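UDP-glucose 4-epimerase (Brucella ovis, PDB 4WOK) probably catalyses the NAD-dependent interconversion of UDP-glucose and UDP-galactose by inverting the configuration at carbon 4 of the sugar. Local coordinates at residues I123-C128 / L176-A181; I139-A144 / A258-T263; L171-L176 / G254-V259. The protein carries 2 engineered substitutions. All coordinates share one frame; numbering follows the deposited sequence.

Contact 1. Residues I123-C128 / L176-A181; sequences IFSSSC and LRYFNA. With NAD (nicotinamide-adenine-dinucleotide), chain B.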
loop_
_atom_site.group_PDB
_atom_site.type_symbol
_atom_site.label_atom_id
_atom_site.label_comp_id
_atom_site.label_asym_id
_atom_site.label_seq_id
_atom_site.Cartn_x
_atom_site.Cartn_y
_atom_site.Cartn_z
ATOM N N ILE A 123 12.834 2.539 2.474
ATOM C CA ILE A 123 11.768 1.573 2.662
ATOM C C ILE A 123 10.782 1.776 1.516
ATOM O O ILE A 123 10.146 2.815 1.432
ATOM C CB ILE A 123 11.058 1.747 4.013
ATOM C CG1 ILE A 123 12.073 1.814 5.172
ATOM C CG2 ILE A 123 9.997 0.658 4.205
ATOM C CD1 ILE A 123 12.955 0.623 5.259
ATOM N N PHE A 124 10.675 0.785 0.642
ATOM C CA PHE A 124 9.922 0.904 -0.611
ATOM C C PHE A 124 8.587 0.176 -0.532
ATOM O O PHE A 124 8.542 -1.022 -0.262
ATOM C CB PHE A 124 10.727 0.342 -1.780
ATOM C CG PHE A 124 9.986 0.399 -3.095
ATOM C CD1 PHE A 124 9.642 1.620 -3.658
ATOM C CD2 PHE A 124 9.604 -0.762 -3.744
ATOM C CE1 PHE A 124 8.930 1.679 -4.877
ATOM C CE2 PHE A 124 8.890 -0.718 -4.961
ATOM C CZ PHE A 124 8.561 0.506 -5.524
ATOM N N SER A 125 7.494 0.898 -0.764
ATOM C CA SER A 125 6.180 0.273 -0.744
ATOM C C SER A 125 5.934 -0.344 -2.109
ATOM O O SER A 125 5.698 0.354 -3.087
ATOM C CB SER A 125 5.081 1.288 -0.386
ATOM O OG SER A 125 4.242 0.782 0.657
ATOM N N SER A 126 6.017 -1.664 -2.172
ATOM C CA SER A 126 5.874 -2.380 -3.423
ATOM C C SER A 126 4.488 -3.001 -3.478
ATOM O O SER A 126 3.586 -2.548 -2.784
ATOM C CB SER A 126 6.967 -3.442 -3.557
ATOM O OG SER A 126 6.999 -3.982 -4.868
ATOM N N SER A 127 4.324 -4.050 -4.275
ATOM C CA SER A 127 3.012 -4.672 -4.467
ATOM C C SER A 127 3.157 -6.140 -4.772
ATOM O O SER A 127 4.122 -6.544 -5.410
ATOM C CB SER A 127 2.250 -3.994 -5.613
ATOM O OG SER A 127 1.051 -4.706 -5.892
ATOM N N CYS A 128 2.193 -6.939 -4.330
ATOM C CA CYS A 128 2.171 -8.348 -4.694
ATOM C C CYS A 128 1.726 -8.524 -6.143
ATOM O O CYS A 128 1.722 -9.636 -6.668
ATOM C CB CYS A 128 1.259 -9.137 -3.759
ATOM S SG CYS A 128 1.955 -9.430 -2.122
ATOM N N LEU A 176 8.557 -3.792 0.538
ATOM C CA LEU A 176 7.415 -4.399 1.209
ATOM C C LEU A 176 6.289 -4.639 0.213
ATOM O O LEU A 176 5.775 -3.697 -0.394
ATOM C CB LEU A 176 6.939 -3.517 2.364
ATOM C CG LEU A 176 7.957 -3.278 3.487
ATOM C CD1 LEU A 176 7.427 -2.247 4.479
ATOM C CD2 LEU A 176 8.328 -4.578 4.215
ATOM N N ARG A 177 5.918 -5.907 0.055
ATOM C CA ARG A 177 4.923 -6.318 -0.926
ATOM C C ARG A 177 3.607 -6.681 -0.239
ATOM O O ARG A 177 3.592 -7.443 0.729
ATOM C CB ARG A 177 5.430 -7.520 -1.744
ATOM C CG ARG A 177 6.784 -7.324 -2.418
ATOM C CD ARG A 177 7.252 -8.620 -3.087
ATOM N NE ARG A 177 8.565 -8.493 -3.717
ATOM C CZ ARG A 177 9.439 -9.496 -3.818
ATOM N NH1 ARG A 177 9.138 -10.695 -3.331
ATOM N NH2 ARG A 177 10.610 -9.307 -4.408
ATOM N N TYR A 178 2.502 -6.135 -0.735
ATOM C CA TYR A 178 1.191 -6.493 -0.200
ATOM C C TYR A 178 0.142 -6.274 -1.270
ATOM O O TYR A 178 0.417 -5.642 -2.298
ATOM C CB TYR A 178 0.870 -5.686 1.062
ATOM C CG TYR A 178 1.098 -4.188 0.916
ATOM C CD1 TYR A 178 2.371 -3.633 1.073
ATOM C CD2 TYR A 178 0.038 -3.335 0.647
ATOM C CE1 TYR A 178 2.577 -2.276 0.940
ATOM C CE2 TYR A 178 0.227 -1.977 0.526
ATOM C CZ TYR A 178 1.499 -1.450 0.667
ATOM O OH TYR A 178 1.689 -0.092 0.535
ATOM N N PHE A 179 -1.060 -6.799 -1.036
ATOM C CA PHE A 179 -2.123 -6.719 -2.036
ATOM C C PHE A 179 -3.044 -5.505 -1.874
ATOM O O PHE A 179 -3.007 -4.578 -2.689
ATOM C CB PHE A 179 -2.964 -8.002 -2.014
ATOM C CG PHE A 179 -2.397 -9.117 -2.857
ATOM C CD1 PHE A 179 -2.386 -9.016 -4.246
ATOM C CD2 PHE A 179 -1.877 -10.260 -2.266
ATOM C CE1 PHE A 179 -1.871 -10.039 -5.029
ATOM C CE2 PHE A 179 -1.365 -11.288 -3.039
ATOM C CZ PHE A 179 -1.362 -11.176 -4.426
ATOM N N ASN A 180 -3.890 -5.526 -0.846
ATOM C CA ASN A 180 -4.904 -4.493 -0.675
ATOM C C ASN A 180 -4.881 -3.841 0.688
ATOM O O ASN A 180 -5.216 -4.474 1.691
ATOM C CB ASN A 180 -6.311 -5.062 -0.904
ATOM C CG ASN A 180 -6.506 -5.599 -2.306
ATOM O OD1 ASN A 180 -6.505 -4.843 -3.276
ATOM N ND2 ASN A 180 -6.704 -6.909 -2.417
ATOM N N ALA A 181 -4.524 -2.564 0.711
ATOM C CA ALA A 181 -4.590 -1.769 1.927
ATOM C C ALA A 181 -6.042 -1.476 2.253
ATOM O O ALA A 181 -6.798 -1.086 1.379
ATOM C CB ALA A 181 -3.829 -0.478 1.758
HETATM P PA NAD B . -2.362 7.371 -2.313
HETATM O O1A NAD B . -2.490 7.868 -3.740
HETATM O O2A NAD B . -3.320 7.720 -1.212
HETATM O O5B NAD B . -0.859 8.039 -1.767
HETATM C C5B NAD B . -0.002 8.319 -2.852
HETATM C C4B NAD B . 0.743 9.612 -2.427
HETATM O O4B NAD B . 1.855 9.855 -3.299
HETATM C C3B NAD B . -0.297 10.718 -2.635
HETATM O O3B NAD B . -0.285 11.530 -1.487
HETATM C C2B NAD B . 0.247 11.460 -3.882
HETATM O O2B NAD B . -0.063 12.796 -3.831
HETATM C C1B NAD B . 1.793 11.235 -3.710
HETATM N N9A NAD B . 2.505 11.250 -5.003
HETATM C C8A NAD B . 2.211 10.540 -6.188
HETATM N N7A NAD B . 3.099 10.773 -7.160
HETATM C C5A NAD B . 4.003 11.676 -6.585
HETATM C C6A NAD B . 5.155 12.308 -7.100
HETATM N N6A NAD B . 5.555 12.079 -8.396
HETATM N N1A NAD B . 5.869 13.147 -6.312
HETATM C C2A NAD B . 5.424 13.352 -5.030
HETATM N N3A NAD B . 4.333 12.822 -4.406
HETATM C C4A NAD B . 3.653 11.974 -5.238
HETATM O O3 NAD B . -2.075 5.819 -2.620
HETATM P PN NAD B . -1.861 4.848 -1.345
HETATM O O1N NAD B . -1.562 5.449 -0.002
HETATM O O2N NAD B . -2.802 3.724 -1.604
HETATM O O5D NAD B . -0.482 3.865 -1.691
HETATM C C5D NAD B . 0.651 4.575 -1.792
HETATM C C4D NAD B . 1.763 3.541 -1.971
HETATM O O4D NAD B . 1.256 2.210 -1.548
HETATM C C3D NAD B . 2.094 3.401 -3.471
HETATM O O3D NAD B . 3.447 3.080 -3.528
HETATM C C2D NAD B . 1.229 2.196 -3.858
HETATM O O2D NAD B . 1.704 1.467 -4.919
HETATM C C1D NAD B . 1.507 1.338 -2.601
HETATM N N1N NAD B . 0.471 0.187 -2.560
HETATM C C2N NAD B . -0.838 0.516 -2.218
HETATM C C3N NAD B . -1.801 -0.526 -2.175
HETATM C C7N NAD B . -3.221 -0.184 -1.808
HETATM O O7N NAD B . -4.075 -1.073 -1.729
HETATM N N7N NAD B . -3.541 1.137 -1.564
HETATM C C4N NAD B . -1.414 -1.831 -2.485
HETATM C C5N NAD B . -0.094 -2.123 -2.827
HETATM C C6N NAD B . 0.857 -1.094 -2.867
HETATM O O HOH W 1 -1.486 -3.709 -5.214
#

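Contact 2. Residues I139-A144 / A258-T263; sequences IGEGEA and AVNLGT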
loop_
_atom_site.group_PDB
_atom_site.type_symbol
_atom_site.label_atom_id
_atom_site.label_comp_id
_atom_site.label_asym_id
_atom_site.label_seq_id
_atom_site.Cartn_x
_atom_site.Cartn_y
_atom_site.Cartn_z
ATOM N N ILE A 139 1.259 -17.108 -1.550
ATOM C CA ILE A 139 2.377 -16.716 -2.402
ATOM C C ILE A 139 3.613 -16.365 -1.580
ATOM O O ILE A 139 3.613 -15.378 -0.846
ATOM C CB ILE A 139 2.003 -15.512 -3.291
ATOM C CG1 ILE A 139 0.681 -15.778 -4.022
ATOM C CG2 ILE A 139 3.132 -15.195 -4.261
ATOM C CD1 ILE A 139 0.184 -14.589 -4.824
ATOM N N GLY A 140 4.659 -17.178 -1.697
ATOM C CA GLY A 140 5.907 -16.916 -1.003
ATOM C C GLY A 140 6.775 -15.976 -1.818
ATOM O O GLY A 140 6.530 -15.779 -3.005
ATOM N N GLU A 141 7.793 -15.396 -1.194
ATOM C CA GLU A 141 8.656 -14.440 -1.884
ATOM C C GLU A 141 9.505 -15.123 -2.951
ATOM O O GLU A 141 10.062 -14.464 -3.828
ATOM C CB GLU A 141 9.554 -13.703 -0.890
ATOM C CG GLU A 141 8.820 -12.753 0.041
ATOM C CD GLU A 141 8.242 -13.438 1.262
ATOM O OE1 GLU A 141 8.322 -14.683 1.358
ATOM O OE2 GLU A 141 7.709 -12.730 2.141
ATOM N N GLY A 142 9.601 -16.445 -2.870
ATOM C CA GLY A 142 10.362 -17.213 -3.835
ATOM C C GLY A 142 9.623 -17.369 -5.147
ATOM O O GLY A 142 10.215 -17.736 -6.160
ATOM N N GLU A 143 8.323 -17.089 -5.122
ATOM C CA GLU A 143 7.488 -17.186 -6.311
ATOM C C GLU A 143 8.027 -16.308 -7.426
ATOM O O GLU A 143 8.547 -15.218 -7.175
ATOM C CB GLU A 143 6.047 -16.789 -5.989
ATOM C CG GLU A 143 5.060 -17.110 -7.094
ATOM C CD GLU A 143 4.857 -18.602 -7.266
ATOM O OE1 GLU A 143 4.573 -19.285 -6.256
ATOM O OE2 GLU A 143 4.990 -19.088 -8.408
ATOM N N ALA A 144 7.908 -16.783 -8.660
ATOM C CA ALA A 144 8.385 -16.011 -9.797
ATOM C C ALA A 144 7.611 -14.703 -9.907
ATOM O O ALA A 144 6.441 -14.631 -9.534
ATOM C CB ALA A 144 8.259 -16.812 -11.070
ATOM N N ALA A 258 13.220 -8.190 0.973
ATOM C CA ALA A 258 11.961 -8.051 0.252
ATOM C C ALA A 258 10.993 -9.066 0.843
ATOM O O ALA A 258 11.191 -10.277 0.697
ATOM C CB ALA A 258 12.152 -8.267 -1.243
ATOM N N VAL A 259 9.972 -8.580 1.549
ATOM C CA VAL A 259 9.025 -9.469 2.214
ATOM C C VAL A 259 7.560 -9.107 1.942
ATOM O O VAL A 259 7.230 -7.950 1.696
ATOM C CB VAL A 259 9.254 -9.492 3.747
ATOM C CG1 VAL A 259 10.682 -9.936 4.076
ATOM C CG2 VAL A 259 8.968 -8.137 4.358
ATOM N N ASN A 260 6.703 -10.127 1.991
ATOM C CA ASN A 260 5.258 -9.979 1.908
ATOM C C ASN A 260 4.647 -9.484 3.214
ATOM O O ASN A 260 5.111 -9.844 4.296
ATOM C CB ASN A 260 4.602 -11.313 1.556
ATOM C CG ASN A 260 4.973 -11.817 0.178
ATOM O OD1 ASN A 260 5.335 -11.044 -0.708
ATOM N ND2 ASN A 260 4.863 -13.134 -0.014
ATOM N N LEU A 261 3.592 -8.684 3.104
ATOM C CA LEU A 261 2.802 -8.264 4.257
ATOM C C LEU A 261 1.366 -8.740 4.095
ATOM O O LEU A 261 0.765 -8.562 3.038
ATOM C CB LEU A 261 2.830 -6.744 4.417
ATOM C CG LEU A 261 4.200 -6.087 4.584
ATOM C CD1 LEU A 261 4.049 -4.581 4.686
ATOM C CD2 LEU A 261 4.912 -6.648 5.802
ATOM N N GLY A 262 0.821 -9.350 5.145
ATOM C CA GLY A 262 -0.548 -9.818 5.129
ATOM C C GLY A 262 -0.878 -10.730 6.299
ATOM O O GLY A 262 -0.055 -10.948 7.185
ATOM N N THR A 263 -2.092 -11.260 6.293
ATOM C CA THR A 263 -2.550 -12.164 7.342
ATOM C C THR A 263 -2.269 -13.623 7.007
ATOM O O THR A 263 -2.304 -14.492 7.884
ATOM C CB THR A 263 -4.052 -12.036 7.566
ATOM O OG1 THR A 263 -4.725 -12.375 6.350
ATOM C CG2 THR A 263 -4.419 -10.631 7.969
HETATM O O HOH W 2 6.360 -12.332 4.651
#

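Contact 3. Residues L171-L176 / G254-V259; sequences LRYVAL and GGNLAV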
loop_
_atom_site.group_PDB
_atom_site.type_symbol
_atom_site.label_atom_id
_atom_site.label_comp_id
_atom_site.label_asym_id
_atom_site.label_seq_id
_atom_site.Cartn_x
_atom_site.Cartn_y
_atom_site.Cartn_z
ATOM N N LEU A 171 23.292 1.536 -1.285
ATOM C CA LEU A 171 22.000 1.863 -0.697
ATOM C C LEU A 171 21.458 0.623 0.031
ATOM O O LEU A 171 21.660 -0.519 -0.389
ATOM C CB LEU A 171 21.011 2.388 -1.756
ATOM C CG LEU A 171 21.343 3.748 -2.404
ATOM C CD1 LEU A 171 20.217 4.251 -3.343
ATOM C CD2 LEU A 171 21.683 4.837 -1.384
ATOM N N ARG A 172 20.824 0.867 1.177
ATOM C CA ARG A 172 20.225 -0.204 1.967
ATOM C C ARG A 172 18.712 -0.081 1.908
ATOM O O ARG A 172 18.175 1.030 1.984
ATOM C CB ARG A 172 20.703 -0.153 3.417
ATOM C CG ARG A 172 22.222 -0.296 3.560
ATOM C CD ARG A 172 22.663 -0.405 5.014
ATOM N NE ARG A 172 22.353 0.795 5.789
ATOM C CZ ARG A 172 23.157 1.851 5.892
ATOM N NH1 ARG A 172 24.330 1.865 5.267
ATOM N NH2 ARG A 172 22.793 2.896 6.627
ATOM N N TYR A 173 18.013 -1.203 1.783
ATOM C CA TYR A 173 16.577 -1.102 1.560
ATOM C C TYR A 173 15.779 -2.277 2.050
ATOM O O TYR A 173 16.305 -3.361 2.267
ATOM C CB TYR A 173 16.283 -0.918 0.064
ATOM C CG TYR A 173 16.581 -2.149 -0.757
ATOM C CD1 TYR A 173 17.858 -2.382 -1.249
ATOM C CD2 TYR A 173 15.585 -3.078 -1.048
ATOM C CE1 TYR A 173 18.140 -3.501 -2.007
ATOM C CE2 TYR A 173 15.856 -4.204 -1.797
ATOM C CZ TYR A 173 17.138 -4.409 -2.277
ATOM O OH TYR A 173 17.420 -5.527 -3.031
ATOM N N VAL A 174 14.481 -2.034 2.182
ATOM C CA VAL A 174 13.495 -3.065 2.442
ATOM C C VAL A 174 12.362 -2.792 1.483
ATOM O O VAL A 174 11.831 -1.678 1.461
ATOM C CB VAL A 174 12.965 -3.040 3.884
ATOM C CG1 VAL A 174 11.827 -4.055 4.069
ATOM C CG2 VAL A 174 14.091 -3.305 4.881
ATOM N N ALA A 175 12.012 -3.786 0.679
ATOM C CA ALA A 175 10.862 -3.675 -0.203
ATOM C C ALA A 175 9.722 -4.429 0.453
ATOM O O ALA A 175 9.899 -5.563 0.891
ATOM C CB ALA A 175 11.173 -4.232 -1.593
ATOM N N LEU A 176 8.557 -3.792 0.538
ATOM C CA LEU A 176 7.415 -4.399 1.209
ATOM C C LEU A 176 6.289 -4.639 0.213
ATOM O O LEU A 176 5.775 -3.697 -0.394
ATOM C CB LEU A 176 6.939 -3.517 2.364
ATOM C CG LEU A 176 7.957 -3.278 3.487
ATOM C CD1 LEU A 176 7.427 -2.247 4.479
ATOM C CD2 LEU A 176 8.328 -4.578 4.215
ATOM N N GLY A 254 20.520 -4.076 9.777
ATOM C CA GLY A 254 19.964 -5.241 9.110
ATOM C C GLY A 254 20.262 -5.282 7.617
ATOM O O GLY A 254 20.556 -4.254 7.006
ATOM N N GLY A 255 20.182 -6.473 7.024
ATOM C CA GLY A 255 20.441 -6.630 5.604
ATOM C C GLY A 255 19.236 -6.274 4.746
ATOM O O GLY A 255 18.111 -6.144 5.246
ATOM N N ASN A 256 19.467 -6.130 3.447
ATOM C CA ASN A 256 18.387 -5.784 2.533
ATOM C C ASN A 256 17.324 -6.876 2.520
ATOM O O ASN A 256 17.634 -8.061 2.664
ATOM C CB ASN A 256 18.932 -5.550 1.126
ATOM C CG ASN A 256 19.976 -4.451 1.077
ATOM O OD1 ASN A 256 19.918 -3.478 1.834
ATOM N ND2 ASN A 256 20.937 -4.597 0.175
ATOM N N LEU A 257 16.065 -6.479 2.372
ATOM C CA LEU A 257 14.956 -7.425 2.459
ATOM C C LEU A 257 13.908 -7.140 1.400
ATOM O O LEU A 257 13.729 -5.994 0.985
ATOM C CB LEU A 257 14.282 -7.364 3.829
ATOM C CG LEU A 257 14.964 -7.845 5.099
ATOM C CD1 LEU A 257 14.043 -7.570 6.284
ATOM C CD2 LEU A 257 15.299 -9.331 4.998
ATOM N N ALA A 258 13.220 -8.190 0.973
ATOM C CA ALA A 258 11.961 -8.051 0.252
ATOM C C ALA A 258 10.993 -9.066 0.843
ATOM O O ALA A 258 11.191 -10.277 0.697
ATOM C CB ALA A 258 12.152 -8.267 -1.243
ATOM N N VAL A 259 9.972 -8.580 1.549
ATOM C CA VAL A 259 9.025 -9.469 2.214
ATOM C C VAL A 259 7.560 -9.107 1.942
ATOM O O VAL A 259 7.230 -7.950 1.696
ATOM C CB VAL A 259 9.254 -9.492 3.747
ATOM C CG1 VAL A 259 10.682 -9.936 4.076
ATOM C CG2 VAL A 259 8.968 -8.137 4.358
HETATM O O HOH W 3 23.152 -2.548 0.495
#

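Contact 1. Residues I123-C128 / L176-A181
Backbone bonds set the register: Leu176 N donates to Phe124 O at 2.9 Å, and Ser126 N returns a 2.7 Å bond to Leu176 O. Ser125 and Leu176 thus pair in parallel, their side chains on one face of the sheet, where CG2 of Ile123 also meets CD1 of Leu176. Past the strand ends the chains stay joined, because Cys128 N reaches Tyr178 O at 3.0 Å.

Among the side-chain bonds, a hydroxyl pair lies beside the cofactor's nicotinamide ribose. Ser125 OG lies 2.7 Å from Tyr178 OH, in the plane of the ring at its edge, and His243 binds the same serine oxygen. Tyr178 CB points away from the partner segment, but CG sits between the backbone N and the carbonyl carbon (chi1 49°), and this torsion swings the ring back toward Ser125. Ser126 OG and the Arg177 guanidinium instead share Glu159 of helix 150-169.

These are the ends of two neighbouring strands of the Rossmann sheet, whose C-terminal edge receives the dinucleotide. Accordingly, NAD lies against both segments. Tyr178 CE2 approaches nicotinamide C5N to 3.4 Å at an oblique inclination, while Ala181 N gives the carboxamide oxygen O7N a 2.9 Å hydrogen bond that helps fix the rotation of that group. A water links Ser127 OG, which is also bonded to the backbone N of Ala129, to Phe179 O.

The aromatic contact is formed by Cys128 and Phe179. Cys128 CB stands over the centre of the Phe179 ring, 3.3 Å from its centroid, and SG hangs over the same face at 4.2 Å from the centroid, adding a sulfur-aromatic contact to the CH-pi one.

Contact 2. Residues I139-A144 / A258-T263
Glu141 and Asn260 bury most of the surface in this contact, and one straight bond joins them: Asn260 N donates to Glu141 OE2 at 2.8 Å, with 176° at the hydrogen. The carboxylate accepts through its anti lone pair, the one turned away from OE1. A bend at chi2 (84°) brings the carboxylate back over the strand, and Glu141 CG then passes 3.5 Å from Ala258 O.

The side chains run head-on toward one another, and carboxylate and amide then lie one over the other, their planes 16° apart. Each end of that amide has a partner outside the pair: Tyr131 OH binds Asn260 OD1, and Asp302 O takes a weak bond from ND2. Ile139 O also lies close to ND2, but the angle is too poor for a hydrogen bond. A water stands 2.9 Å from Glu141 OE2 and 2.8 Å from Asn260 O; with more acceptors than protons around it, it probably shares its hydrogens among them.

On the loop side, Glu141 is held in a type I beta turn, which Glu143 N closes onto Gly140 O at 3.1 Å. Strand 257-260 is the outermost of the Rossmann sheet on this side, and Asn260 N faces away from strand 172-177. Thus a loop carboxylate, from the connection that precedes helix 150-169, takes up an outward-facing N-H of the edge strand of the parallel Rossmann sheet.

Contact 3. Residues L171-L176 / G254-V259
Leu257 O is gripped twice by strand 172-177: Ala175 N donates to it at 2.8 Å, and Val174 CA makes a CA-H...O contact with it at 3.3 Å. The same weave continues along the pair. Leu257 N gives a 3.1 Å bond to Tyr173 O, and Val259 N reaches Ala175 O at 3.1 Å. This alternation is that of parallel strands, whose axes approach to 4.6 Å here and which form the last two strands of the Rossmann sheet.

Before strand 257-260 begins, an asparagine side chain carries the pattern one step further. Tyr173 N donates to Asn256 OD1 at 3.0 Å, with the donor 48° out of the amide carbonyl plane. The rest of the side chain lies on the tyrosine: Asn256 CB is 4.0 Å from the centroid of the Tyr173 ring, over one face and offset toward the rim, while amide and ring planes stack 21° apart. With chi1 at 69°, Tyr173 folds its ring back over its own backbone, to where Asn256 CB meets its face. Asn256 ND2 in turn donates to a water that itself donates to Leu171 O.

Apolar side chains run in pairs on the opposite face from Ala175 and Ala258. Val174 lies alongside Leu257 and points the same way, as does Leu176 beside Val259, where CD2 of the leucine and CG2 of the valine approach to 3.6 Å. Helix 304-310 lies against Leu257 and Val259, and helix 236-251 against Val174, Leu176 and Leu257. The chemistry implies a division of labour: backbone bonds fix the register, aliphatic pairs meet the helices, and at the more exposed end an amide side chain acts as acceptor for the peptide N-H of Tyr173.

How the contacts relate
Followed from the N terminus, the chain leaves strand 121-125 through 123-128, passes the loop 139-144 and runs along helix 150-169 into strand 172-177, where contact 1 closes a beta-alpha-beta crossover. Contact 3 starts on that same strand, sharing Leu176, and closes a longer excursion that includes helix 236-251 when 254-259 arrives beside it. Contact 2 spans more sequence still, from within the contact 1 loop to 258-263, and so crosses contact 1; contact 3 crosses contact 1 as well. Contacts 2 and 3 end on common residues, Ala258 and Val259. Together they tie three adjacent strands, the cofactor-facing loops and the outer sheet edge.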